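Local atomic coordinates of putative aldolase (Bacteroides vulgatus ATCC 8482, PDB entry 3DXI), a protein that is a putative aldolase with an HMGL-like domain built on a TIM-barrel fold, its precise function not established. Residues A[102-113]-A[128-136]. Residues are numbered along the deposited sequence; the frame is centred on the assembly and turned at random.
Sequences DMIRIAIDPQNI and FEVGFNVMY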
loop_
_atom_site.group_PDB
_atom_site.type_symbol
_atom_site.label_atom_id
_atom_site.label_comp_id
_atom_site.label_asym_id
_atom_site.label_seq_id
_atom_site.Cartn_x
_atom_site.Cartn_y
_atom_site.Cartn_z
ATOM N N ASP A 102 -25.748 -12.145 -14.627
ATOM C CA ASP A 102 -26.484 -12.119 -13.372
ATOM C C ASP A 102 -26.795 -10.732 -12.855
ATOM O O ASP A 102 -27.927 -10.445 -12.456
ATOM C CB ASP A 102 -25.696 -12.880 -12.307
ATOM C CG ASP A 102 -25.464 -14.322 -12.691
ATOM O OD1 ASP A 102 -26.438 -15.104 -12.639
ATOM O OD2 ASP A 102 -24.318 -14.669 -13.062
HETATM N N MSE A 103 -25.790 -9.867 -12.872
HETATM C CA MSE A 103 -25.954 -8.520 -12.355
HETATM C C MSE A 103 -25.521 -7.414 -13.298
HETATM O O MSE A 103 -24.537 -7.540 -14.028
HETATM C CB MSE A 103 -25.175 -8.381 -11.050
HETATM C CG MSE A 103 -25.192 -6.982 -10.461
HETATM SE SE MSE A 103 -23.990 -6.849 -8.939
HETATM C CE MSE A 103 -25.191 -7.515 -7.557
ATOM N N ILE A 104 -26.278 -6.324 -13.262
ATOM C CA ILE A 104 -25.996 -5.152 -14.066
ATOM C C ILE A 104 -25.600 -4.068 -13.075
ATOM O O ILE A 104 -26.411 -3.660 -12.241
ATOM C CB ILE A 104 -27.248 -4.671 -14.833
ATOM C CG1 ILE A 104 -27.825 -5.811 -15.682
ATOM C CG2 ILE A 104 -26.890 -3.471 -15.698
ATOM C CD1 ILE A 104 -26.864 -6.377 -16.724
ATOM N N ARG A 105 -24.349 -3.629 -13.134
ATOM C CA ARG A 105 -23.903 -2.574 -12.234
ATOM C C ARG A 105 -23.975 -1.264 -12.990
ATOM O O ARG A 105 -23.705 -1.219 -14.188
ATOM C CB ARG A 105 -22.477 -2.814 -11.766
ATOM C CG ARG A 105 -22.300 -4.069 -10.952
ATOM C CD ARG A 105 -20.844 -4.200 -10.604
ATOM N NE ARG A 105 -20.572 -3.857 -9.226
ATOM C CZ ARG A 105 -19.368 -3.555 -8.758
ATOM N NH1 ARG A 105 -18.314 -3.533 -9.561
ATOM N NH2 ARG A 105 -19.217 -3.327 -7.469
ATOM N N ILE A 106 -24.342 -0.203 -12.284
ATOM C CA ILE A 106 -24.476 1.115 -12.888
ATOM C C ILE A 106 -23.477 2.095 -12.286
ATOM O O ILE A 106 -23.454 2.283 -11.072
ATOM C CB ILE A 106 -25.902 1.659 -12.660
ATOM C CG1 ILE A 106 -26.926 0.601 -13.095
ATOM C CG2 ILE A 106 -26.098 2.956 -13.429
ATOM C CD1 ILE A 106 -28.365 0.929 -12.735
ATOM N N ALA A 107 -22.648 2.708 -13.128
ATOM C CA ALA A 107 -21.684 3.699 -12.647
ATOM C C ALA A 107 -22.492 4.977 -12.525
ATOM O O ALA A 107 -22.951 5.525 -13.524
ATOM C CB ALA A 107 -20.548 3.881 -13.645
ATOM N N ILE A 108 -22.648 5.452 -11.294
ATOM C CA ILE A 108 -23.460 6.632 -11.015
ATOM C C ILE A 108 -22.784 7.792 -10.293
ATOM O O ILE A 108 -22.050 7.601 -9.321
ATOM C CB ILE A 108 -24.683 6.232 -10.158
ATOM C CG1 ILE A 108 -25.411 5.049 -10.803
ATOM C CG2 ILE A 108 -25.619 7.424 -9.988
ATOM C CD1 ILE A 108 -26.430 4.390 -9.897
ATOM N N ASP A 109 -23.056 9.001 -10.775
ATOM C CA ASP A 109 -22.555 10.211 -10.137
ATOM C C ASP A 109 -23.698 10.542 -9.175
ATOM O O ASP A 109 -24.843 10.682 -9.609
ATOM C CB ASP A 109 -22.397 11.345 -11.157
ATOM C CG ASP A 109 -21.942 12.653 -10.517
ATOM O OD1 ASP A 109 -22.377 12.960 -9.389
ATOM O OD2 ASP A 109 -21.160 13.387 -11.156
ATOM N N PRO A 110 -23.407 10.658 -7.864
ATOM C CA PRO A 110 -24.413 10.965 -6.833
ATOM C C PRO A 110 -25.411 12.068 -7.200
ATOM O O PRO A 110 -26.542 12.095 -6.709
ATOM C CB PRO A 110 -23.564 11.314 -5.605
ATOM C CG PRO A 110 -22.263 11.759 -6.191
ATOM C CD PRO A 110 -22.049 10.771 -7.308
ATOM N N GLN A 111 -24.978 12.970 -8.071
ATOM C CA GLN A 111 -25.806 14.072 -8.552
ATOM C C GLN A 111 -27.014 13.562 -9.352
ATOM O O GLN A 111 -28.061 14.213 -9.397
ATOM C CB GLN A 111 -24.948 14.983 -9.432
ATOM C CG GLN A 111 -25.715 15.974 -10.293
ATOM C CD GLN A 111 -25.736 17.369 -9.711
ATOM O OE1 GLN A 111 -24.710 17.887 -9.264
ATOM N NE2 GLN A 111 -26.904 17.993 -9.729
ATOM N N ASN A 112 -26.857 12.390 -9.965
ATOM C CA ASN A 112 -27.897 11.773 -10.791
ATOM C C ASN A 112 -28.529 10.522 -10.173
ATOM O O ASN A 112 -29.058 9.673 -10.892
ATOM C CB ASN A 112 -27.297 11.399 -12.147
ATOM C CG ASN A 112 -26.609 12.563 -12.813
ATOM O OD1 ASN A 112 -25.483 12.438 -13.299
ATOM N ND2 ASN A 112 -27.279 13.708 -12.842
ATOM N N ILE A 113 -28.483 10.407 -8.853
ATOM C CA ILE A 113 -29.041 9.238 -8.182
ATOM C C ILE A 113 -30.519 8.987 -8.520
ATOM O O ILE A 113 -30.907 7.851 -8.796
ATOM C CB ILE A 113 -28.854 9.346 -6.636
ATOM C CG1 ILE A 113 -29.137 7.994 -5.976
ATOM C CG2 ILE A 113 -29.747 10.431 -6.065
ATOM C CD1 ILE A 113 -28.152 6.908 -6.380
ATOM N N PHE A 128 -32.694 -8.948 -13.840
ATOM C CA PHE A 128 -31.281 -8.861 -13.479
ATOM C C PHE A 128 -31.111 -8.402 -12.035
ATOM O O PHE A 128 -31.991 -7.751 -11.476
ATOM C CB PHE A 128 -30.558 -7.828 -14.358
ATOM C CG PHE A 128 -30.434 -8.212 -15.805
ATOM C CD1 PHE A 128 -29.531 -9.191 -16.208
ATOM C CD2 PHE A 128 -31.191 -7.560 -16.774
ATOM C CE1 PHE A 128 -29.381 -9.512 -17.557
ATOM C CE2 PHE A 128 -31.052 -7.871 -18.130
ATOM C CZ PHE A 128 -30.145 -8.847 -18.522
ATOM N N GLU A 129 -29.979 -8.750 -11.436
ATOM C CA GLU A 129 -29.654 -8.259 -10.101
ATOM C C GLU A 129 -29.151 -6.857 -10.459
ATOM O O GLU A 129 -28.549 -6.682 -11.522
ATOM C CB GLU A 129 -28.506 -9.057 -9.479
ATOM C CG GLU A 129 -28.901 -10.360 -8.798
ATOM C CD GLU A 129 -27.689 -11.177 -8.395
ATOM O OE1 GLU A 129 -26.558 -10.653 -8.470
ATOM O OE2 GLU A 129 -27.862 -12.342 -7.998
ATOM N N VAL A 130 -29.393 -5.864 -9.609
ATOM C CA VAL A 130 -28.935 -4.510 -9.920
ATOM C C VAL A 130 -27.964 -3.965 -8.890
ATOM O O VAL A 130 -28.221 -4.027 -7.688
ATOM C CB VAL A 130 -30.115 -3.518 -10.036
ATOM C CG1 VAL A 130 -29.592 -2.114 -10.355
ATOM C CG2 VAL A 130 -31.065 -3.976 -11.115
ATOM N N GLY A 131 -26.844 -3.435 -9.371
ATOM C CA GLY A 131 -25.851 -2.862 -8.485
ATOM C C GLY A 131 -25.627 -1.380 -8.739
ATOM O O GLY A 131 -25.536 -0.942 -9.889
ATOM N N PHE A 132 -25.555 -0.600 -7.665
ATOM C CA PHE A 132 -25.309 0.834 -7.769
ATOM C C PHE A 132 -23.853 1.094 -7.376
ATOM O O PHE A 132 -23.467 0.837 -6.234
ATOM C CB PHE A 132 -26.193 1.643 -6.799
ATOM C CG PHE A 132 -27.642 1.753 -7.200
ATOM C CD1 PHE A 132 -28.283 2.992 -7.168
ATOM C CD2 PHE A 132 -28.383 0.630 -7.541
ATOM C CE1 PHE A 132 -29.641 3.105 -7.467
ATOM C CE2 PHE A 132 -29.741 0.732 -7.841
ATOM C CZ PHE A 132 -30.372 1.970 -7.804
ATOM N N ASN A 133 -23.047 1.580 -8.315
ATOM C CA ASN A 133 -21.659 1.918 -8.013
ATOM C C ASN A 133 -21.621 3.440 -8.002
ATOM O O ASN A 133 -21.373 4.077 -9.029
ATOM C CB ASN A 133 -20.714 1.347 -9.074
ATOM C CG ASN A 133 -20.225 -0.059 -8.726
ATOM O OD1 ASN A 133 -21.014 -0.926 -8.330
ATOM N ND2 ASN A 133 -18.922 -0.289 -8.875
ATOM N N VAL A 134 -21.898 4.015 -6.834
ATOM C CA VAL A 134 -21.943 5.467 -6.669
ATOM C C VAL A 134 -20.581 6.093 -6.390
ATOM O O VAL A 134 -19.906 5.749 -5.425
ATOM C CB VAL A 134 -22.934 5.855 -5.552
ATOM C CG1 VAL A 134 -23.044 7.381 -5.446
ATOM C CG2 VAL A 134 -24.303 5.229 -5.845
HETATM N N MSE A 135 -20.203 7.031 -7.249
HETATM C CA MSE A 135 -18.918 7.714 -7.158
HETATM C C MSE A 135 -18.855 8.824 -6.121
HETATM O O MSE A 135 -19.869 9.236 -5.565
HETATM C CB MSE A 135 -18.566 8.300 -8.523
HETATM C CG MSE A 135 -18.877 7.363 -9.671
HETATM SE SE MSE A 135 -18.514 8.104 -11.424
HETATM C CE MSE A 135 -19.351 9.829 -11.248
ATOM N N TYR A 136 -17.633 9.292 -5.876
ATOM C CA TYR A 136 -17.344 10.375 -4.945
ATOM C C TYR A 136 -17.923 10.228 -3.545
ATOM O O TYR A 136 -18.583 11.138 -3.048
ATOM C CB TYR A 136 -17.813 11.705 -5.536
ATOM C CG TYR A 136 -17.549 11.835 -7.017
ATOM C CD1 TYR A 136 -16.273 11.634 -7.545
ATOM C CD2 TYR A 136 -18.580 12.151 -7.894
ATOM C CE1 TYR A 136 -16.035 11.742 -8.919
ATOM C CE2 TYR A 136 -18.357 12.264 -9.254
ATOM C CZ TYR A 136 -17.087 12.060 -9.764
ATOM O OH TYR A 136 -16.880 12.172 -11.120
#
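Ile108 O accepts the backbone N-H of Met135 at 2.8 Å, while the CA of Val134 adds a CA-H...O contact to the same oxygen. This bond ends a ladder of seven running from Asp102 O to Met135 N, which joins 103-108 to 129-134 as adjacent parallel strands of the eight-stranded barrel; helix 113-124 makes the beta-alpha-beta crossover between them.

On the face carrying Arg105 and Asn133, the amide of Asn133 lies over one face of the guanidinium, the two planes 84° apart. Asn133 OD1 comes within 3.1 Å of Arg105 NE, but from above the plane, so the angle is too poor for a hydrogen bond. The guanidinium's salt bridges go instead to Glu42 and Asp216. Next to it, Gly131 presents bare backbone between Met103 and Arg105. Further back, Met103, bent at chi3 (-85°), brings CE to 3.5 Å from Glu129 OE1, whose hydrogen bond is to Tyr40.

The other face, turned to helix 113-124, is apolar. Ile104 CG1 sits over the Phe128 ring in a CH-pi contact, 4.0 Å from its centroid, and Ile113 CD1 meets the edge of the Phe132 ring, 4.0 Å from Phe132 CD1.

The chemistry thus divides by face: apolar side chains pack the strands against helix 113-124, as Phe132 does on Ala120, whereas inside the barrel the salt bridges to Glu42 and Asp216 fix the guanidinium while Asn133 lies across its face without bonding to it.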